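Local coordinates for protein shikimate dehydrogenase (NADP(+)) (Thermus thermophilus, PDB 2D5C) that catalyses the reversible NADPH-dependent reduction of 3-dehydroshikimate to shikimate, a step on the chorismate pathway to the aromatic amino acids, at residues A[9-14]-A[33-38]; A[116-121]-A[141-146]; A[172-177]-A[199-204]. All coordinates share one frame; numbering follows the deposited sequence.

Contact 1: residues A[9-14]-A[33-38]. With SKM ((3R,4S,5R)-3,4,5-trihydroxycyclohex-1-ene-1-carboxylic acid), chain E.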
ATOM      1  N   HIS A   9     -11.819   5.652 -19.914  1.00 39.97           N
ATOM      2  CA  HIS A   9     -12.830   5.875 -20.931  1.00 42.55           C
ATOM      3  C   HIS A   9     -12.161   5.965 -22.293  1.00 39.53           C
ATOM      4  O   HIS A   9     -11.412   6.906 -22.564  1.00 40.96           O
ATOM      5  CB  HIS A   9     -13.585   7.171 -20.645  1.00 44.17           C
ATOM      6  CG  HIS A   9     -14.670   7.454 -21.633  1.00 45.96           C
ATOM      7  ND1 HIS A   9     -15.812   6.689 -21.716  1.00 45.66           N
ATOM      8  CD2 HIS A   9     -14.768   8.387 -22.608  1.00 47.75           C
ATOM      9  CE1 HIS A   9     -16.567   7.134 -22.705  1.00 49.03           C
ATOM     10  NE2 HIS A   9     -15.956   8.164 -23.262  1.00 50.70           N
ATOM     11  N   PRO A  10     -12.418   4.985 -23.171  1.00 40.08           N
ATOM     12  CA  PRO A  10     -13.284   3.822 -22.955  1.00 39.95           C
ATOM     13  C   PRO A  10     -12.541   2.670 -22.273  1.00 38.08           C
ATOM     14  O   PRO A  10     -11.335   2.505 -22.457  1.00 37.80           O
ATOM     15  CB  PRO A  10     -13.711   3.466 -24.371  1.00 40.79           C
ATOM     16  CG  PRO A  10     -12.448   3.695 -25.128  1.00 42.30           C
ATOM     17  CD  PRO A  10     -11.934   5.016 -24.564  1.00 43.47           C
ATOM     18  N   VAL A  11     -13.266   1.866 -21.501  1.00 41.75           N
ATOM     19  CA  VAL A  11     -12.650   0.737 -20.813  1.00 46.07           C
ATOM     20  C   VAL A  11     -13.412  -0.572 -20.998  1.00 48.96           C
ATOM     21  O   VAL A  11     -12.950  -1.630 -20.568  1.00 50.03           O
ATOM     22  CB  VAL A  11     -12.498   1.015 -19.300  1.00 44.25           C
ATOM     23  CG1 VAL A  11     -11.504   2.145 -19.082  1.00 45.31           C
ATOM     24  CG2 VAL A  11     -13.850   1.365 -18.688  1.00 50.04           C
ATOM     25  N   ALA A  12     -14.570  -0.505 -21.650  1.00 47.44           N
ATOM     26  CA  ALA A  12     -15.376  -1.699 -21.882  1.00 48.60           C
ATOM     27  C   ALA A  12     -14.588  -2.765 -22.648  1.00 48.19           C
ATOM     28  O   ALA A  12     -14.896  -3.953 -22.561  1.00 52.57           O
ATOM     29  CB  ALA A  12     -16.646  -1.333 -22.643  1.00 46.45           C
ATOM     30  N   HIS A  13     -13.567  -2.336 -23.384  1.00 42.03           N
ATOM     31  CA  HIS A  13     -12.734  -3.246 -24.164  1.00 42.74           C
ATOM     32  C   HIS A  13     -11.397  -3.607 -23.508  1.00 42.78           C
ATOM     33  O   HIS A  13     -10.560  -4.275 -24.121  1.00 36.89           O
ATOM     34  CB  HIS A  13     -12.447  -2.642 -25.540  1.00 49.57           C
ATOM     35  CG  HIS A  13     -13.491  -2.951 -26.570  1.00 61.02           C
ATOM     36  ND1 HIS A  13     -14.834  -2.708 -26.372  1.00 62.00           N
ATOM     37  CD2 HIS A  13     -13.382  -3.478 -27.813  1.00 61.75           C
ATOM     38  CE1 HIS A  13     -15.507  -3.073 -27.448  1.00 62.91           C
ATOM     39  NE2 HIS A  13     -14.651  -3.543 -28.337  1.00 63.82           N
ATOM     40  N   SER A  14     -11.184  -3.176 -22.269  1.00 36.26           N
ATOM     41  CA  SER A  14      -9.919  -3.479 -21.606  1.00 39.02           C
ATOM     42  C   SER A  14      -9.679  -4.976 -21.432  1.00 34.18           C
ATOM     43  O   SER A  14     -10.611  -5.737 -21.193  1.00 34.65           O
ATOM     44  CB  SER A  14      -9.857  -2.802 -20.237  1.00 42.94           C
ATOM     45  OG  SER A  14      -8.711  -3.237 -19.528  1.00 38.93           O
ATOM     46  N   TYR A  33     -12.042  -8.078 -10.598  1.00 33.69           N
ATOM     47  CA  TYR A  33     -11.381  -6.985 -11.298  1.00 31.74           C
ATOM     48  C   TYR A  33     -12.338  -6.618 -12.427  1.00 38.00           C
ATOM     49  O   TYR A  33     -12.464  -7.355 -13.410  1.00 34.00           O
ATOM     50  CB  TYR A  33     -10.035  -7.453 -11.873  1.00 26.73           C
ATOM     51  CG  TYR A  33      -9.206  -6.341 -12.482  1.00 31.08           C
ATOM     52  CD1 TYR A  33      -9.650  -5.649 -13.610  1.00 33.08           C
ATOM     53  CD2 TYR A  33      -7.993  -5.948 -11.901  1.00 30.87           C
ATOM     54  CE1 TYR A  33      -8.913  -4.588 -14.148  1.00 33.46           C
ATOM     55  CE2 TYR A  33      -7.245  -4.889 -12.428  1.00 26.01           C
ATOM     56  CZ  TYR A  33      -7.714  -4.214 -13.550  1.00 31.97           C
ATOM     57  OH  TYR A  33      -7.000  -3.155 -14.078  1.00 28.42           O
ATOM     58  N   GLU A  34     -13.010  -5.481 -12.273  1.00 38.63           N
ATOM     59  CA  GLU A  34     -13.986  -4.995 -13.244  1.00 41.02           C
ATOM     60  C   GLU A  34     -13.513  -3.760 -14.012  1.00 42.56           C
ATOM     61  O   GLU A  34     -12.566  -3.077 -13.607  1.00 41.95           O
ATOM     62  CB  GLU A  34     -15.286  -4.636 -12.521  1.00 45.59           C
ATOM     63  CG  GLU A  34     -15.083  -3.563 -11.448  1.00 49.74           C
ATOM     64  CD  GLU A  34     -16.370  -2.905 -10.987  1.00 52.87           C
ATOM     65  OE1 GLU A  34     -17.072  -2.305 -11.829  1.00 56.06           O
ATOM     66  OE2 GLU A  34     -16.675  -2.980  -9.778  1.00 57.55           O
ATOM     67  N   ALA A  35     -14.185  -3.484 -15.125  1.00 40.51           N
ATOM     68  CA  ALA A  35     -13.897  -2.314 -15.943  1.00 42.90           C
ATOM     69  C   ALA A  35     -14.985  -1.310 -15.576  1.00 45.49           C
ATOM     70  O   ALA A  35     -16.169  -1.608 -15.712  1.00 50.89           O
ATOM     71  CB  ALA A  35     -13.978  -2.667 -17.420  1.00 44.01           C
ATOM     72  N   TRP A  36     -14.591  -0.133 -15.101  1.00 43.05           N
ATOM     73  CA  TRP A  36     -15.555   0.885 -14.694  1.00 42.80           C
ATOM     74  C   TRP A  36     -15.365   2.159 -15.504  1.00 45.52           C
ATOM     75  O   TRP A  36     -14.427   2.919 -15.265  1.00 41.29           O
ATOM     76  CB  TRP A  36     -15.379   1.187 -13.202  1.00 41.36           C
ATOM     77  CG  TRP A  36     -16.493   1.960 -12.560  1.00 42.09           C
ATOM     78  CD1 TRP A  36     -17.534   2.590 -13.183  1.00 42.04           C
ATOM     79  CD2 TRP A  36     -16.664   2.202 -11.159  1.00 43.66           C
ATOM     80  NE1 TRP A  36     -18.339   3.207 -12.257  1.00 41.67           N
ATOM     81  CE2 TRP A  36     -17.826   2.986 -11.008  1.00 42.64           C
ATOM     82  CE3 TRP A  36     -15.944   1.833 -10.015  1.00 45.40           C
ATOM     83  CZ2 TRP A  36     -18.287   3.409  -9.758  1.00 46.22           C
ATOM     84  CZ3 TRP A  36     -16.403   2.254  -8.771  1.00 48.24           C
ATOM     85  CH2 TRP A  36     -17.565   3.034  -8.655  1.00 49.65           C
ATOM     86  N   ASP A  37     -16.261   2.393 -16.459  1.00 44.61           N
ATOM     87  CA  ASP A  37     -16.173   3.579 -17.305  1.00 45.37           C
ATOM     88  C   ASP A  37     -16.133   4.833 -16.442  1.00 39.63           C
ATOM     89  O   ASP A  37     -17.066   5.108 -15.680  1.00 41.97           O
ATOM     90  CB  ASP A  37     -17.369   3.650 -18.258  1.00 46.70           C
ATOM     91  CG  ASP A  37     -17.212   4.736 -19.303  1.00 51.80           C
ATOM     92  OD1 ASP A  37     -16.381   4.563 -20.220  1.00 49.80           O
ATOM     93  OD2 ASP A  37     -17.912   5.766 -19.203  1.00 57.73           O
ATOM     94  N   THR A  38     -15.051   5.592 -16.571  1.00 38.09           N
ATOM     95  CA  THR A  38     -14.867   6.804 -15.789  1.00 41.23           C
ATOM     96  C   THR A  38     -14.353   7.971 -16.619  1.00 45.38           C
ATOM     97  O   THR A  38     -13.181   8.011 -16.999  1.00 42.62           O
ATOM     98  CB  THR A  38     -13.875   6.561 -14.622  1.00 39.68           C
ATOM     99  OG1 THR A  38     -14.382   5.518 -13.777  1.00 36.29           O
ATOM    100  CG2 THR A  38     -13.701   7.826 -13.790  1.00 36.40           C
TER
HETATM  101  O12 SKM E 301      -1.220   1.341 -17.673  1.00 33.18           O
HETATM  102  C8  SKM E 301      -2.185   0.410 -18.185  1.00 35.91           C
HETATM  103  C6  SKM E 301      -3.405   0.350 -17.225  1.00 34.81           C
HETATM  104  O7  SKM E 301      -2.961  -0.057 -15.933  1.00 29.00           O
HETATM  105  C5  SKM E 301      -4.473  -0.652 -17.737  1.00 34.69           C
HETATM  106  C4  SKM E 301      -4.645  -0.623 -19.257  1.00 42.15           C
HETATM  107  C1  SKM E 301      -5.789  -1.373 -19.836  1.00 44.77           C
HETATM  108  O2  SKM E 301      -6.631  -2.038 -19.021  1.00 36.55           O
HETATM  109  O3  SKM E 301      -5.978  -1.391 -21.044  1.00 46.76           O
HETATM  110  C10 SKM E 301      -3.825   0.037 -20.081  1.00 38.77           C
HETATM  111  C9  SKM E 301      -2.633   0.844 -19.613  1.00 39.36           C
HETATM  112  O11 SKM E 301      -3.000   2.233 -19.597  1.00 40.58           O
HETATM  113  O   HOH W   1     -16.424   2.283 -21.570  1.00 49.21           O
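Val11 and Ala35 form the close-packed half of this contact. CG2 of Val11 presses on the backbone of strand 31-37, 3.4 Å from Asp37 N, while Ala35 CB lies 3.5 Å from Val11 O, small enough to let the loop approach. Valine is short and apolar enough to pack between loop and strand; Thr60 of the shikimate site is another neighbour.

The other half is polar and faces solvent. With CG anti to the backbone N (chi1 -179°), His9 holds its ring edge toward Asp37, and His9 ND1 gives Asp37 OD1 a nearly straight hydrogen bond of 2.7 Å (176°). OD1 receives it on its syn lone pair, in the imidazole plane, although ring and carboxylate are turned 73° apart. The same Asp37 OD1 accepts from a water at 2.7 Å that takes the N-H of Val11.

Ser14 closes a type I turn from Val11; its OG gives shikimate carboxylate O2 a very short 2.5 Å bond and accepts the N-H of Ser16. Thus a loop after strand 2-8 carries a shikimate-binding serine to helix 16-26, packed through Val11 and tied by His9-Asp37 to the outermost strand of the substrate-binding domain's sheet.

Contact 2: residues A[116-121]-A[141-146]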
ATOM      1  N   LYS A 116      19.618  -1.358 -26.974  1.00 43.56           N
ATOM      2  CA  LYS A 116      20.535  -0.567 -27.770  1.00 43.24           C
ATOM      3  C   LYS A 116      19.833   0.653 -28.342  1.00 39.10           C
ATOM      4  O   LYS A 116      18.735   0.552 -28.891  1.00 39.63           O
ATOM      5  CB  LYS A 116      21.114  -1.414 -28.907  1.00 48.89           C
ATOM      6  CG  LYS A 116      21.840  -2.660 -28.426  1.00 51.54           C
ATOM      7  CD  LYS A 116      22.863  -3.145 -29.438  1.00 53.94           C
ATOM      8  CE  LYS A 116      23.754  -4.223 -28.836  1.00 53.61           C
ATOM      9  NZ  LYS A 116      24.994  -4.432 -29.640  1.00 60.38           N
ATOM     10  N   GLY A 117      20.473   1.806 -28.197  1.00 38.76           N
ATOM     11  CA  GLY A 117      19.909   3.036 -28.717  1.00 33.59           C
ATOM     12  C   GLY A 117      20.625   3.445 -29.985  1.00 28.99           C
ATOM     13  O   GLY A 117      21.452   2.687 -30.503  1.00 34.35           O
ATOM     14  N   PRO A 118      20.331   4.633 -30.524  1.00 28.05           N
ATOM     15  CA  PRO A 118      19.358   5.594 -29.993  1.00 24.09           C
ATOM     16  C   PRO A 118      17.959   4.995 -30.025  1.00 24.70           C
ATOM     17  O   PRO A 118      17.595   4.312 -30.981  1.00 24.31           O
ATOM     18  CB  PRO A 118      19.473   6.773 -30.959  1.00 29.04           C
ATOM     19  CG  PRO A 118      20.860   6.662 -31.486  1.00 30.85           C
ATOM     20  CD  PRO A 118      21.011   5.187 -31.703  1.00 26.52           C
ATOM     21  N   ALA A 119      17.185   5.256 -28.977  1.00 20.99           N
ATOM     22  CA  ALA A 119      15.816   4.761 -28.880  1.00 19.58           C
ATOM     23  C   ALA A 119      14.901   5.965 -29.075  1.00 21.74           C
ATOM     24  O   ALA A 119      14.994   6.936 -28.330  1.00 26.12           O
ATOM     25  CB  ALA A 119      15.587   4.151 -27.504  1.00 23.94           C
ATOM     26  N   LEU A 120      14.025   5.907 -30.079  1.00 19.64           N
ATOM     27  CA  LEU A 120      13.101   7.015 -30.344  1.00 21.22           C
ATOM     28  C   LEU A 120      11.692   6.667 -29.882  1.00 18.63           C
ATOM     29  O   LEU A 120      11.106   5.675 -30.313  1.00 21.42           O
ATOM     30  CB  LEU A 120      13.076   7.357 -31.839  1.00 18.81           C
ATOM     31  CG  LEU A 120      11.997   8.354 -32.304  1.00 22.80           C
ATOM     32  CD1 LEU A 120      12.138   9.701 -31.590  1.00 20.13           C
ATOM     33  CD2 LEU A 120      12.102   8.530 -33.806  1.00 20.97           C
ATOM     34  N   VAL A 121      11.158   7.491 -28.993  1.00 18.31           N
ATOM     35  CA  VAL A 121       9.817   7.301 -28.470  1.00 19.70           C
ATOM     36  C   VAL A 121       8.900   8.286 -29.202  1.00 18.28           C
ATOM     37  O   VAL A 121       9.139   9.493 -29.188  1.00 18.41           O
ATOM     38  CB  VAL A 121       9.771   7.582 -26.956  1.00 17.37           C
ATOM     39  CG1 VAL A 121       8.351   7.304 -26.410  1.00 16.49           C
ATOM     40  CG2 VAL A 121      10.818   6.707 -26.235  1.00 20.78           C
ATOM     41  N   GLU A 141      20.532   6.021 -24.847  1.00 21.86           N
ATOM     42  CA  GLU A 141      20.427   7.345 -25.436  1.00 21.49           C
ATOM     43  C   GLU A 141      18.982   7.388 -25.943  1.00 20.04           C
ATOM     44  O   GLU A 141      18.603   6.568 -26.772  1.00 21.19           O
ATOM     45  CB  GLU A 141      21.375   7.468 -26.622  1.00 29.58           C
ATOM     46  CG  GLU A 141      21.262   8.783 -27.382  1.00 27.16           C
ATOM     47  CD  GLU A 141      22.274   8.901 -28.514  1.00 39.04           C
ATOM     48  OE1 GLU A 141      22.347   9.984 -29.136  1.00 41.04           O
ATOM     49  OE2 GLU A 141      22.990   7.912 -28.790  1.00 38.68           O
ATOM     50  N   VAL A 142      18.193   8.339 -25.457  1.00 20.04           N
ATOM     51  CA  VAL A 142      16.786   8.428 -25.846  1.00 19.86           C
ATOM     52  C   VAL A 142      16.449   9.702 -26.624  1.00 22.04           C
ATOM     53  O   VAL A 142      16.906  10.794 -26.271  1.00 21.61           O
ATOM     54  CB  VAL A 142      15.872   8.363 -24.586  1.00 21.22           C
ATOM     55  CG1 VAL A 142      14.406   8.249 -24.985  1.00 20.40           C
ATOM     56  CG2 VAL A 142      16.267   7.177 -23.722  1.00 24.27           C
ATOM     57  N   TRP A 143      15.662   9.540 -27.688  1.00 19.92           N
ATOM     58  CA  TRP A 143      15.198  10.665 -28.494  1.00 20.81           C
ATOM     59  C   TRP A 143      13.685  10.645 -28.354  1.00 19.81           C
ATOM     60  O   TRP A 143      13.089   9.579 -28.160  1.00 17.49           O
ATOM     61  CB  TRP A 143      15.537  10.500 -29.968  1.00 20.60           C
ATOM     62  CG  TRP A 143      16.984  10.455 -30.278  1.00 21.50           C
ATOM     63  CD1 TRP A 143      18.019  10.831 -29.469  1.00 23.49           C
ATOM     64  CD2 TRP A 143      17.569  10.020 -31.505  1.00 22.14           C
ATOM     65  NE1 TRP A 143      19.219  10.652 -30.123  1.00 29.24           N
ATOM     66  CE2 TRP A 143      18.968  10.156 -31.376  1.00 25.50           C
ATOM     67  CE3 TRP A 143      17.043   9.529 -32.704  1.00 20.58           C
ATOM     68  CZ2 TRP A 143      19.851   9.816 -32.405  1.00 31.00           C
ATOM     69  CZ3 TRP A 143      17.922   9.190 -33.731  1.00 29.79           C
ATOM     70  CH2 TRP A 143      19.312   9.336 -33.571  1.00 28.85           C
ATOM     71  N   VAL A 144      13.058  11.817 -28.446  1.00 18.79           N
ATOM     72  CA  VAL A 144      11.610  11.895 -28.332  1.00 19.24           C
ATOM     73  C   VAL A 144      11.016  12.824 -29.391  1.00 18.08           C
ATOM     74  O   VAL A 144      11.631  13.802 -29.804  1.00 20.01           O
ATOM     75  CB  VAL A 144      11.178  12.423 -26.929  1.00 22.35           C
ATOM     76  CG1 VAL A 144      11.690  11.487 -25.832  1.00 23.68           C
ATOM     77  CG2 VAL A 144      11.748  13.828 -26.710  1.00 26.24           C
ATOM     78  N   TRP A 145       9.814  12.494 -29.822  1.00 20.10           N
ATOM     79  CA  TRP A 145       9.102  13.299 -30.809  1.00 20.56           C
ATOM     80  C   TRP A 145       7.634  13.300 -30.403  1.00 21.50           C
ATOM     81  O   TRP A 145       7.155  12.358 -29.769  1.00 22.03           O
ATOM     82  CB  TRP A 145       9.253  12.688 -32.204  1.00 23.61           C
ATOM     83  CG  TRP A 145       8.412  13.358 -33.236  1.00 22.45           C
ATOM     84  CD1 TRP A 145       8.747  14.451 -33.992  1.00 23.41           C
ATOM     85  CD2 TRP A 145       7.071  13.010 -33.599  1.00 22.72           C
ATOM     86  NE1 TRP A 145       7.688  14.801 -34.802  1.00 22.19           N
ATOM     87  CE2 TRP A 145       6.650  13.934 -34.579  1.00 22.82           C
ATOM     88  CE3 TRP A 145       6.182  12.005 -33.188  1.00 25.18           C
ATOM     89  CZ2 TRP A 145       5.376  13.885 -35.156  1.00 26.95           C
ATOM     90  CZ3 TRP A 145       4.915  11.955 -33.760  1.00 32.25           C
ATOM     91  CH2 TRP A 145       4.525  12.894 -34.738  1.00 29.65           C
ATOM     92  N   ASN A 146       6.928  14.364 -30.768  1.00 23.79           N
ATOM     93  CA  ASN A 146       5.506  14.489 -30.472  1.00 24.14           C
ATOM     94  C   ASN A 146       4.894  15.370 -31.560  1.00 21.62           C
ATOM     95  O   ASN A 146       5.563  16.273 -32.058  1.00 25.02           O
ATOM     96  CB  ASN A 146       5.307  15.146 -29.109  1.00 21.12           C
ATOM     97  CG  ASN A 146       3.878  15.036 -28.619  1.00 23.54           C
ATOM     98  OD1 ASN A 146       3.370  13.939 -28.411  1.00 25.42           O
ATOM     99  ND2 ASN A 146       3.220  16.176 -28.437  1.00 26.16           N
TER
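Pro118, after a cis peptide bond, meets strand 142-145 first, laying its ring over the indole of Trp143. Pro118 CB lies over one face of the six-membered ring, 3.5 Å from its centroid and 16° off the normal, which makes a CH-pi contact, with CG near CZ2. Compact, rigid proline suits this place, since it has no flexible chain to order. Its CG also runs beside the carboxylate end of Glu141, 3.7 Å from OE2. The extended glutamate brings OE1 to Trp143 NE1 for a weak hydrogen bond, and the indole meets Arg162 in a cation-pi contact as well.

Ala119 begins the strand proper. Its N binds Glu141 O at 2.9 Å and its O takes the N-H of Trp143 at 2.8 Å; the short side chain fits against Leu135 of helix 126-137.

Leu120 turns to the same face of the sheet as Trp143. With CG anti to the backbone N (chi1 171°), CD1 swings across to the neighbouring strand and lies 3.8 Å from Trp143 CB, touching Trp145 CB too.

Val121 returns to the helix-covered face. Its N binds Trp143 O at 3.0 Å, its O receives Trp145 N, and CG2 rests 4.1 Å from Val142 CG1. Val121 meets Val131 and Leu135, and Val142 meets Leu135.

Helix 126-137 connects these parallel strands in a beta-alpha-beta unit of the Rossmann fold and packs on the face of Ala119, Val121 and Val142. Chemically, evenly spaced backbone bonds fix the register while apolar side chains line both faces; Glu141 lies just before strand 142-145, beside Pro118 and Trp143, and the pairing delivers the glycine-rich turn and Asn146 of the NADP site side by side.

Contact 3: residues A[172-177]-A[199-204]; sequences ARLLVN and EGAAVD
Arg173 and Glu199 are stacked flat at the start of the strand pair. Guanidinium and carboxylate planes lie only 12° apart, and Glu199 CG sits over the centre of the guanidinium, 3.4 Å from Arg173 CZ. Arg173 bends at chi2 (-65°), which folds its end back over the neighbouring segment. Their salt bridge, Arg173 NE to Glu199 OE2 at 3.6 Å, is one of charge alone, with no N-H aimed at the oxygen. Long, flexible chains suit this exposed end of the strand pair, where they can lie on one another.

Next to them, Gly200 CA lies 3.2 Å from Arg173 O, where a CB would clash, and its backbone angles are ones that a side chain would make costly.

Inside the sheet the side chains alternate. Leu174 and Val176 share a face with Ala201 and Val203: Leu174 CD1 reaches Ala201 CB at 4.0 Å, and Phe104 of helix 100-110 lies against the two valines. Ala201 and Ala202 are small enough for helices and loops to approach closely. Backbone bonds run from Ala201 N to Arg173 O (2.8 Å) through to Asn177 N on Val203 O (2.8 Å).

At the far end Asn177 and Asp204 point the same way, yet amide and carboxylate are turned 70° apart. Asn177 ND2 gives a hydrogen bond to Asp204 OD1 (2.8 Å), met from above the carboxylate plane.

The chemistry thus changes from a stack with a charge-only salt bridge to apolar packing and then a buried amide-carboxylate bond, which, with Thr179, Val206 and Thr212 as further partners, probably fixes both side chains just before Leu205 of the NADP site, which follows Asp204.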
ATOM      1  N   ALA A 172      17.287   5.769 -35.706  1.00 22.85           N
ATOM      2  CA  ALA A 172      17.058   5.126 -34.417  1.00 24.60           C
ATOM      3  C   ALA A 172      17.267   3.625 -34.558  1.00 27.29           C
ATOM      4  O   ALA A 172      17.115   3.079 -35.653  1.00 27.93           O
ATOM      5  CB  ALA A 172      15.638   5.401 -33.937  1.00 26.76           C
ATOM      6  N   ARG A 173      17.621   2.969 -33.455  1.00 24.59           N
ATOM      7  CA  ARG A 173      17.818   1.519 -33.447  1.00 23.52           C
ATOM      8  C   ARG A 173      16.647   0.840 -32.760  1.00 22.72           C
ATOM      9  O   ARG A 173      16.405  -0.356 -32.946  1.00 32.33           O
ATOM     10  CB  ARG A 173      19.127   1.152 -32.740  1.00 27.01           C
ATOM     11  CG  ARG A 173      20.332   1.350 -33.628  1.00 37.06           C
ATOM     12  CD  ARG A 173      20.293   0.381 -34.812  1.00 46.44           C
ATOM     13  NE  ARG A 173      20.977   0.917 -35.987  1.00 53.18           N
ATOM     14  CZ  ARG A 173      20.384   1.624 -36.946  1.00 57.51           C
ATOM     15  NH1 ARG A 173      19.084   1.884 -36.885  1.00 56.23           N
ATOM     16  NH2 ARG A 173      21.096   2.083 -37.968  1.00 63.98           N
ATOM     17  N   LEU A 174      15.926   1.605 -31.945  1.00 24.01           N
ATOM     18  CA  LEU A 174      14.752   1.100 -31.252  1.00 22.04           C
ATOM     19  C   LEU A 174      13.686   2.172 -31.439  1.00 25.47           C
ATOM     20  O   LEU A 174      13.899   3.329 -31.093  1.00 21.30           O
ATOM     21  CB  LEU A 174      15.020   0.917 -29.762  1.00 23.18           C
ATOM     22  CG  LEU A 174      13.797   0.518 -28.932  1.00 26.91           C
ATOM     23  CD1 LEU A 174      13.219  -0.800 -29.452  1.00 28.27           C
ATOM     24  CD2 LEU A 174      14.190   0.405 -27.473  1.00 27.82           C
ATOM     25  N   LEU A 175      12.548   1.786 -31.992  1.00 24.57           N
ATOM     26  CA  LEU A 175      11.469   2.733 -32.227  1.00 21.79           C
ATOM     27  C   LEU A 175      10.253   2.259 -31.439  1.00 24.74           C
ATOM     28  O   LEU A 175       9.843   1.107 -31.563  1.00 24.55           O
ATOM     29  CB  LEU A 175      11.165   2.765 -33.734  1.00 24.11           C
ATOM     30  CG  LEU A 175      10.121   3.720 -34.289  1.00 29.78           C
ATOM     31  CD1 LEU A 175      10.464   5.164 -33.938  1.00 33.40           C
ATOM     32  CD2 LEU A 175      10.073   3.516 -35.802  1.00 28.31           C
ATOM     33  N   VAL A 176       9.673   3.140 -30.623  1.00 18.74           N
ATOM     34  CA  VAL A 176       8.515   2.761 -29.826  1.00 16.61           C
ATOM     35  C   VAL A 176       7.321   3.656 -30.121  1.00 21.36           C
ATOM     36  O   VAL A 176       7.425   4.879 -30.030  1.00 20.18           O
ATOM     37  CB  VAL A 176       8.815   2.862 -28.296  1.00 18.81           C
ATOM     38  CG1 VAL A 176       7.597   2.445 -27.492  1.00 21.16           C
ATOM     39  CG2 VAL A 176       9.998   1.981 -27.932  1.00 21.27           C
ATOM     40  N   ASN A 177       6.200   3.064 -30.508  1.00 19.66           N
ATOM     41  CA  ASN A 177       5.028   3.901 -30.739  1.00 20.38           C
ATOM     42  C   ASN A 177       4.257   4.060 -29.445  1.00 25.28           C
ATOM     43  O   ASN A 177       3.682   3.096 -28.942  1.00 21.27           O
ATOM     44  CB  ASN A 177       4.082   3.319 -31.788  1.00 19.09           C
ATOM     45  CG  ASN A 177       2.804   4.132 -31.902  1.00 22.25           C
ATOM     46  OD1 ASN A 177       2.849   5.367 -31.902  1.00 20.93           O
ATOM     47  ND2 ASN A 177       1.665   3.451 -32.009  1.00 23.07           N
ATOM     48  N   GLU A 199      17.323  -1.123 -40.016  1.00 39.79           N
ATOM     49  CA  GLU A 199      17.744  -2.131 -39.042  1.00 38.72           C
ATOM     50  C   GLU A 199      17.432  -1.708 -37.609  1.00 33.52           C
ATOM     51  O   GLU A 199      17.433  -0.522 -37.285  1.00 38.17           O
ATOM     52  CB  GLU A 199      19.243  -2.418 -39.162  1.00 44.79           C
ATOM     53  CG  GLU A 199      20.132  -1.354 -38.533  1.00 53.86           C
ATOM     54  CD  GLU A 199      21.562  -1.835 -38.324  1.00 65.52           C
ATOM     55  OE1 GLU A 199      22.371  -1.724 -39.265  1.00 69.35           O
ATOM     56  OE2 GLU A 199      21.875  -2.325 -37.217  1.00 71.01           O
ATOM     57  N   GLY A 200      17.168  -2.689 -36.755  1.00 28.69           N
ATOM     58  CA  GLY A 200      16.855  -2.405 -35.370  1.00 24.59           C
ATOM     59  C   GLY A 200      15.602  -3.114 -34.888  1.00 26.99           C
ATOM     60  O   GLY A 200      15.291  -4.215 -35.348  1.00 28.38           O
ATOM     61  N   ALA A 201      14.880  -2.485 -33.957  1.00 22.38           N
ATOM     62  CA  ALA A 201      13.665  -3.065 -33.397  1.00 18.58           C
ATOM     63  C   ALA A 201      12.544  -2.022 -33.231  1.00 24.59           C
ATOM     64  O   ALA A 201      12.801  -0.812 -33.185  1.00 23.35           O
ATOM     65  CB  ALA A 201      13.971  -3.719 -32.041  1.00 25.58           C
ATOM     66  N   ALA A 202      11.306  -2.502 -33.156  1.00 23.34           N
ATOM     67  CA  ALA A 202      10.147  -1.628 -32.984  1.00 26.22           C
ATOM     68  C   ALA A 202       9.158  -2.252 -32.011  1.00 23.80           C
ATOM     69  O   ALA A 202       8.952  -3.470 -32.000  1.00 20.65           O
ATOM     70  CB  ALA A 202       9.465  -1.371 -34.329  1.00 22.19           C
ATOM     71  N   VAL A 203       8.558  -1.410 -31.175  1.00 20.71           N
ATOM     72  CA  VAL A 203       7.582  -1.863 -30.192  1.00 19.44           C
ATOM     73  C   VAL A 203       6.373  -0.948 -30.275  1.00 16.89           C
ATOM     74  O   VAL A 203       6.530   0.267 -30.411  1.00 20.43           O
ATOM     75  CB  VAL A 203       8.161  -1.792 -28.760  1.00 23.96           C
ATOM     76  CG1 VAL A 203       7.133  -2.296 -27.758  1.00 23.87           C
ATOM     77  CG2 VAL A 203       9.457  -2.622 -28.685  1.00 22.81           C
ATOM     78  N   ASP A 204       5.175  -1.528 -30.242  1.00 20.02           N
ATOM     79  CA  ASP A 204       3.953  -0.720 -30.315  1.00 20.52           C
ATOM     80  C   ASP A 204       3.139  -0.953 -29.045  1.00 24.85           C
ATOM     81  O   ASP A 204       2.886  -2.096 -28.671  1.00 24.78           O
ATOM     82  CB  ASP A 204       3.117  -1.107 -31.557  1.00 26.22           C
ATOM     83  CG  ASP A 204       2.092  -0.033 -31.946  1.00 28.98           C
ATOM     84  OD1 ASP A 204       1.737   0.793 -31.079  1.00 24.94           O
ATOM     85  OD2 ASP A 204       1.620  -0.013 -33.115  1.00 23.76           O
TER

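The three contacts follow one another along the chain, each closing before the next opens. Contact 1 belongs to the mixed sheet of the shikimate-binding domain; contacts 2 and 3 lie across the chain's centre in the parallel sheet of the NADP-binding domain. The centre of contact 1 is about 31 Å from that of contact 2 and 29 Å from that of contact 3. Contacts 2 and 3, with centres about 9 Å apart, touch directly, because strands 119-122 and 174-177 are neighbours and extend the sheet through 201-204. Shikimate and NADP are thus bound by elements of different domains, consistent with catalysis in the cleft between them.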